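Long-range contact in acetolactate synthase isozyme 1 large subunit (Escherichia coli, PDB 6LPI), which is the large subunit of an acetohydroxy-acid synthase, a thiamine diphosphate-dependent enzyme that also binds flavin-adenine dinucleotide and magnesium: residues A193-M207 with V321-Q333. Residues are numbered along the deposited sequence; the frame is centred on the assembly and turned at random.
Sequences APAFSEESIRDAAAM and VAIQADVDDVLAQ. With FAD (flavin-adenine dinucleotide), chain I.
At the outer edge of the central, Rossmann-like domain, the loop and helix 193-207 cover the last strand of a six-stranded parallel sheet and the helix that follows it, with Phe196 packed onto Ile323, Ala325 and Val330. Phe196 buries more surface against the other segment than any other residue. A first torsion of 45° sets CG between the backbone N and the carbonyl carbon, turning the ring toward helix 327-334, where it meets Asp329, Val330 and Gln333. CG2 of Val330 lies over the ring centre, 4.1 Å from the centroid and 11° off its normal, a CH-pi contact. Asp329 CB meets the ring edge near its plane, 3.9 Å from Phe196 CZ, while Ala325 CB approaches Phe196 CD2 obliquely. The amide of Gln333 comes obliquely from the opposite direction, NE2 3.7 Å from Phe196 CE1, its plane 29° from that of the ring. Before the ring, Pro194 CB rests on Gln324 O at 3.3 Å, and the Pro194 ring lies at about a right angle across the extended Gln324 side chain, whose OE1 is hydrogen-bonded to Arg310 NH1. Beyond it, helix 198-210 runs across the strand: Ile201 CD1 meets Ile323 CD1, and Val321 CG2 fits beside Met207 SD and Asp203 CB, each at 4.1 Å. Asp326, at the N-cap of helix 327-334, has two tasks. OD2 caps the helix by accepting from Asp329 N (3.0 Å), while OD1 accepts from FAD N6A (3.0 Å); Val327 N adds a second hydrogen bond, to FAD N1A. The two segments thus meet mainly by van der Waals packing, with no hydrogen bond between them, whereas Asp326 and Val327 spend their polar groups on the helix cap and the adenine.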
loop_
_atom_site.group_PDB
_atom_site.type_symbol
_atom_site.label_atom_id
_atom_site.label_comp_id
_atom_site.label_asym_id
_atom_site.label_seq_id
_atom_site.Cartn_x
_atom_site.Cartn_y
_atom_site.Cartn_z
ATOM N N ALA B 193 -14.557 14.100 0.368
ATOM C CA ALA B 193 -14.578 13.184 -0.759
ATOM C C ALA B 193 -15.273 13.814 -1.969
ATOM O O ALA B 193 -16.103 14.718 -1.823
ATOM C CB ALA B 193 -15.274 11.879 -0.375
ATOM N N PRO B 194 -14.937 13.354 -3.174
ATOM C CA PRO B 194 -15.553 13.893 -4.396
ATOM C C PRO B 194 -17.068 13.718 -4.450
ATOM O O PRO B 194 -17.647 12.796 -3.868
ATOM C CB PRO B 194 -14.884 13.076 -5.512
ATOM C CG PRO B 194 -13.618 12.569 -4.921
ATOM C CD PRO B 194 -13.894 12.355 -3.463
ATOM N N ALA B 195 -17.707 14.598 -5.224
ATOM C CA ALA B 195 -19.123 14.462 -5.530
ATOM C C ALA B 195 -19.315 13.543 -6.728
ATOM O O ALA B 195 -18.403 13.326 -7.532
ATOM C CB ALA B 195 -19.753 15.821 -5.824
ATOM N N PHE B 196 -20.531 13.023 -6.862
ATOM C CA PHE B 196 -20.818 12.081 -7.929
ATOM C C PHE B 196 -22.296 12.117 -8.267
ATOM O O PHE B 196 -23.142 12.194 -7.374
ATOM C CB PHE B 196 -20.389 10.675 -7.517
ATOM C CG PHE B 196 -20.788 10.309 -6.117
ATOM C CD1 PHE B 196 -21.968 9.641 -5.877
ATOM C CD2 PHE B 196 -19.983 10.636 -5.037
ATOM C CE1 PHE B 196 -22.342 9.287 -4.587
ATOM C CE2 PHE B 196 -20.344 10.289 -3.746
ATOM C CZ PHE B 196 -21.521 9.614 -3.518
ATOM N N SER B 197 -22.599 11.992 -9.554
ATOM C CA SER B 197 -23.963 12.158 -10.025
ATOM C C SER B 197 -24.865 11.013 -9.578
ATOM O O SER B 197 -24.462 9.843 -9.555
ATOM C CB SER B 197 -23.985 12.254 -11.548
ATOM O OG SER B 197 -23.628 11.015 -12.132
ATOM N N GLU B 198 -26.111 11.369 -9.255
ATOM C CA GLU B 198 -27.129 10.380 -8.927
ATOM C C GLU B 198 -27.500 9.537 -10.149
ATOM O O GLU B 198 -27.911 8.381 -9.998
ATOM C CB GLU B 198 -28.357 11.100 -8.353
ATOM C CG GLU B 198 -29.446 10.205 -7.771
ATOM C CD GLU B 198 -30.852 10.723 -8.064
ATOM O OE1 GLU B 198 -31.830 10.063 -7.658
ATOM O OE2 GLU B 198 -30.981 11.793 -8.700
ATOM N N GLU B 199 -27.326 10.073 -11.365
ATOM C CA GLU B 199 -27.587 9.273 -12.559
ATOM C C GLU B 199 -26.629 8.089 -12.638
ATOM O O GLU B 199 -27.008 6.993 -13.061
ATOM C CB GLU B 199 -27.478 10.138 -13.819
ATOM C CG GLU B 199 -26.873 9.387 -15.017
ATOM C CD GLU B 199 -27.065 10.074 -16.374
ATOM O OE1 GLU B 199 -26.948 11.321 -16.453
ATOM O OE2 GLU B 199 -27.315 9.348 -17.366
ATOM N N SER B 200 -25.371 8.308 -12.261
ATOM C CA SER B 200 -24.378 7.239 -12.203
ATOM C C SER B 200 -24.807 6.105 -11.274
ATOM O O SER B 200 -24.745 4.927 -11.648
ATOM C CB SER B 200 -23.071 7.834 -11.750
ATOM O OG SER B 200 -22.842 9.022 -12.459
ATOM N N ILE B 201 -25.169 6.440 -10.028
ATOM C CA ILE B 201 -25.650 5.433 -9.081
ATOM C C ILE B 201 -26.895 4.727 -9.607
ATOM O O ILE B 201 -27.036 3.508 -9.458
ATOM C CB ILE B 201 -25.891 6.065 -7.692
ATOM C CG1 ILE B 201 -24.562 6.409 -7.019
ATOM C CG2 ILE B 201 -26.699 5.152 -6.797
ATOM C CD1 ILE B 201 -24.066 7.742 -7.364
ATOM N N ARG B 202 -27.813 5.467 -10.233
ATOM C CA ARG B 202 -28.977 4.823 -10.841
ATOM C C ARG B 202 -28.551 3.824 -11.920
ATOM O O ARG B 202 -29.048 2.689 -11.965
ATOM C CB ARG B 202 -29.938 5.870 -11.407
ATOM C CG ARG B 202 -30.676 6.648 -10.341
ATOM C CD ARG B 202 -31.990 5.989 -9.996
ATOM N NE ARG B 202 -32.701 6.737 -8.962
ATOM C CZ ARG B 202 -33.865 6.367 -8.435
ATOM N NH1 ARG B 202 -34.445 7.116 -7.498
ATOM N NH2 ARG B 202 -34.444 5.243 -8.842
ATOM N N ASP B 203 -27.618 4.228 -12.792
ATOM C CA ASP B 203 -27.240 3.384 -13.912
ATOM C C ASP B 203 -26.528 2.131 -13.441
ATOM O O ASP B 203 -26.752 1.041 -13.991
ATOM C CB ASP B 203 -26.310 4.149 -14.842
ATOM C CG ASP B 203 -27.007 5.254 -15.588
ATOM O OD1 ASP B 203 -28.257 5.218 -15.692
ATOM O OD2 ASP B 203 -26.301 6.157 -16.085
ATOM N N ALA B 204 -25.701 2.255 -12.404
ATOM C CA ALA B 204 -25.085 1.072 -11.815
ATOM C C ALA B 204 -26.131 0.169 -11.168
ATOM O O ALA B 204 -26.099 -1.052 -11.350
ATOM C CB ALA B 204 -24.008 1.478 -10.813
ATOM N N ALA B 205 -27.052 0.743 -10.383
ATOM C CA ALA B 205 -28.115 -0.069 -9.793
ATOM C C ALA B 205 -28.889 -0.827 -10.864
ATOM O O ALA B 205 -29.223 -2.007 -10.682
ATOM C CB ALA B 205 -29.058 0.800 -8.960
ATOM N N ALA B 206 -29.167 -0.177 -11.994
ATOM C CA ALA B 206 -29.861 -0.861 -13.081
ATOM C C ALA B 206 -29.010 -2.004 -13.644
ATOM O O ALA B 206 -29.504 -3.121 -13.871
ATOM C CB ALA B 206 -30.224 0.142 -14.168
ATOM N N MET B 207 -27.725 -1.752 -13.862
ATOM C CA MET B 207 -26.891 -2.792 -14.437
ATOM C C MET B 207 -26.761 -3.989 -13.489
ATOM O O MET B 207 -26.807 -5.145 -13.927
ATOM C CB MET B 207 -25.533 -2.187 -14.761
ATOM C CG MET B 207 -25.596 -1.280 -15.978
ATOM S SD MET B 207 -23.971 -0.814 -16.556
ATOM C CE MET B 207 -23.483 -2.340 -17.341
ATOM N N VAL B 321 -19.592 2.233 -16.306
ATOM C CA VAL B 321 -19.976 3.258 -15.351
ATOM C C VAL B 321 -18.768 3.477 -14.457
ATOM O O VAL B 321 -18.254 2.526 -13.859
ATOM C CB VAL B 321 -21.210 2.853 -14.531
ATOM C CG1 VAL B 321 -21.404 3.788 -13.334
ATOM C CG2 VAL B 321 -22.420 2.831 -15.415
ATOM N N ALA B 322 -18.305 4.721 -14.388
ATOM C CA ALA B 322 -17.135 5.103 -13.614
ATOM C C ALA B 322 -17.555 6.182 -12.630
ATOM O O ALA B 322 -18.085 7.224 -13.031
ATOM C CB ALA B 322 -16.015 5.607 -14.521
ATOM N N ILE B 323 -17.317 5.933 -11.352
ATOM C CA ILE B 323 -17.586 6.888 -10.290
ATOM C C ILE B 323 -16.265 7.189 -9.621
ATOM O O ILE B 323 -15.558 6.263 -9.205
ATOM C CB ILE B 323 -18.544 6.307 -9.241
ATOM C CG1 ILE B 323 -19.882 5.969 -9.871
ATOM C CG2 ILE B 323 -18.700 7.264 -8.048
ATOM C CD1 ILE B 323 -20.826 7.005 -9.708
ATOM N N GLN B 324 -15.946 8.466 -9.482
ATOM C CA GLN B 324 -14.778 8.859 -8.706
ATOM C C GLN B 324 -15.343 9.283 -7.368
ATOM O O GLN B 324 -15.863 10.393 -7.225
ATOM C CB GLN B 324 -13.990 9.988 -9.340
ATOM C CG GLN B 324 -12.883 10.396 -8.430
ATOM C CD GLN B 324 -12.407 11.778 -8.691
ATOM O OE1 GLN B 324 -12.957 12.479 -9.539
ATOM N NE2 GLN B 324 -11.361 12.186 -7.980
ATOM N N ALA B 325 -15.227 8.413 -6.380
ATOM C CA ALA B 325 -15.819 8.713 -5.091
ATOM C C ALA B 325 -15.254 7.770 -4.046
ATOM O O ALA B 325 -14.505 6.838 -4.353
ATOM C CB ALA B 325 -17.337 8.569 -5.153
ATOM N N ASP B 326 -15.595 8.060 -2.796
ATOM C CA ASP B 326 -15.368 7.124 -1.710
ATOM C C ASP B 326 -16.400 5.996 -1.753
ATOM O O ASP B 326 -17.592 6.244 -1.944
ATOM C CB ASP B 326 -15.432 7.863 -0.384
ATOM C CG ASP B 326 -15.578 6.929 0.768
ATOM O OD1 ASP B 326 -14.541 6.522 1.335
ATOM O OD2 ASP B 326 -16.734 6.596 1.093
ATOM N N VAL B 327 -15.947 4.750 -1.557
ATOM C CA VAL B 327 -16.859 3.606 -1.690
ATOM C C VAL B 327 -18.018 3.694 -0.702
ATOM O O VAL B 327 -19.158 3.346 -1.033
ATOM C CB VAL B 327 -16.126 2.271 -1.509
ATOM C CG1 VAL B 327 -16.957 1.153 -2.129
ATOM C CG2 VAL B 327 -14.793 2.314 -2.139
ATOM N N ASP B 328 -17.750 4.125 0.531
ATOM C CA ASP B 328 -18.816 4.201 1.524
ATOM C C ASP B 328 -19.949 5.072 1.016
ATOM O O ASP B 328 -21.101 4.638 0.960
ATOM C CB ASP B 328 -18.287 4.761 2.844
ATOM C CG ASP B 328 -18.981 4.182 4.060
ATOM O OD1 ASP B 328 -19.579 3.091 3.948
ATOM O OD2 ASP B 328 -18.938 4.843 5.127
ATOM N N ASP B 329 -19.633 6.303 0.614
ATOM C CA ASP B 329 -20.679 7.235 0.198
ATOM C C ASP B 329 -21.478 6.697 -0.988
ATOM O O ASP B 329 -22.716 6.827 -1.038
ATOM C CB ASP B 329 -20.034 8.582 -0.116
ATOM C CG ASP B 329 -19.293 9.160 1.082
ATOM O OD1 ASP B 329 -19.771 8.987 2.233
ATOM O OD2 ASP B 329 -18.216 9.757 0.870
ATOM N N VAL B 330 -20.803 6.008 -1.904
ATOM C CA VAL B 330 -21.498 5.445 -3.050
ATOM C C VAL B 330 -22.432 4.331 -2.591
ATOM O O VAL B 330 -23.642 4.382 -2.823
ATOM C CB VAL B 330 -20.481 4.930 -4.084
ATOM C CG1 VAL B 330 -21.125 3.920 -5.031
ATOM C CG2 VAL B 330 -19.828 6.077 -4.829
ATOM N N LEU B 331 -21.893 3.355 -1.856
ATOM C CA LEU B 331 -22.681 2.217 -1.387
ATOM C C LEU B 331 -23.852 2.662 -0.517
ATOM O O LEU B 331 -24.912 2.024 -0.516
ATOM C CB LEU B 331 -21.766 1.289 -0.595
ATOM C CG LEU B 331 -20.689 0.589 -1.418
ATOM C CD1 LEU B 331 -20.017 -0.477 -0.605
ATOM C CD2 LEU B 331 -21.305 -0.027 -2.655
ATOM N N ALA B 332 -23.669 3.733 0.249
ATOM C CA ALA B 332 -24.793 4.341 0.942
ATOM C C ALA B 332 -25.847 4.797 -0.053
ATOM O O ALA B 332 -27.036 4.513 0.108
ATOM C CB ALA B 332 -24.317 5.498 1.817
ATOM N N GLN B 333 -25.433 5.441 -1.133
ATOM C CA GLN B 333 -26.481 5.896 -2.032
ATOM C C GLN B 333 -26.960 4.797 -2.982
ATOM O O GLN B 333 -27.937 5.007 -3.707
ATOM C CB GLN B 333 -25.964 7.119 -2.785
ATOM C CG GLN B 333 -26.413 8.451 -2.180
ATOM C CD GLN B 333 -25.926 9.639 -2.996
ATOM O OE1 GLN B 333 -26.302 9.831 -4.148
ATOM N NE2 GLN B 333 -25.071 10.456 -2.376
HETATM P PA FAD I . -4.554 -1.428 -3.910
HETATM O O1A FAD I . -4.578 -2.089 -2.588
HETATM O O2A FAD I . -3.335 -0.610 -4.248
HETATM O O5B FAD I . -5.883 -0.575 -3.854
HETATM C C5B FAD I . -5.859 0.865 -3.906
HETATM C C4B FAD I . -6.978 1.299 -4.814
HETATM O O4B FAD I . -8.164 1.617 -4.037
HETATM C C3B FAD I . -6.679 2.549 -5.636
HETATM O O3B FAD I . -7.279 2.399 -6.923
HETATM C C2B FAD I . -7.290 3.651 -4.762
HETATM O O2B FAD I . -7.586 4.856 -5.451
HETATM C C1B FAD I . -8.565 2.941 -4.331
HETATM N N9A FAD I . -9.225 3.500 -3.164
HETATM C C8A FAD I . -8.684 3.748 -1.931
HETATM N N7A FAD I . -9.537 4.240 -1.061
HETATM C C5A FAD I . -10.723 4.321 -1.774
HETATM C C6A FAD I . -12.014 4.772 -1.428
HETATM N N6A FAD I . -12.340 5.243 -0.222
HETATM N N1A FAD I . -12.969 4.732 -2.383
HETATM C C2A FAD I . -12.650 4.269 -3.595
HETATM N N3A FAD I . -11.476 3.812 -4.033
HETATM C C4A FAD I . -10.545 3.870 -3.072
HETATM N N1 FAD I . -2.778 -9.697 -5.923
HETATM C C2 FAD I . -3.878 -10.371 -6.361
HETATM O O2 FAD I . -4.963 -9.814 -6.463
HETATM N N3 FAD I . -3.786 -11.713 -6.686
HETATM C C4 FAD I . -2.646 -12.486 -6.614
HETATM O O4 FAD I . -2.688 -13.674 -6.927
HETATM C C4X FAD I . -1.473 -11.757 -6.156
HETATM N N5 FAD I . -0.334 -12.408 -6.052
HETATM C C5X FAD I . 0.775 -11.707 -5.596
HETATM C C6 FAD I . 1.993 -12.378 -5.467
HETATM C C7 FAD I . 3.128 -11.715 -4.999
HETATM C C7M FAD I . 4.431 -12.460 -4.886
HETATM C C8 FAD I . 3.049 -10.354 -4.661
HETATM C C8M FAD I . 4.266 -9.606 -4.170
HETATM C C9 FAD I . 1.836 -9.683 -4.791
HETATM C C9A FAD I . 0.707 -10.343 -5.263
HETATM N N10 FAD I . -0.535 -9.687 -5.399
HETATM C C10 FAD I . -1.643 -10.361 -5.839
HETATM C "C1'" FAD I . -0.679 -8.271 -5.060
HETATM C "C2'" FAD I . -0.610 -7.365 -6.280
HETATM O "O2'" FAD I . 0.751 -7.095 -6.616
HETATM C "C3'" FAD I . -1.304 -6.041 -5.966
HETATM O "O3'" FAD I . -0.706 -5.449 -4.817
HETATM C "C4'" FAD I . -2.804 -6.157 -5.721
HETATM O "O4'" FAD I . -3.337 -7.138 -6.603
HETATM C "C5'" FAD I . -3.522 -4.845 -5.928
HETATM O "O5'" FAD I . -4.798 -4.897 -5.265
HETATM P P FAD I . -5.732 -3.655 -5.249
HETATM O O1P FAD I . -6.380 -3.511 -6.626
HETATM O O2P FAD I . -6.541 -3.731 -4.164
HETATM O O3P FAD I . -4.708 -2.501 -5.068
#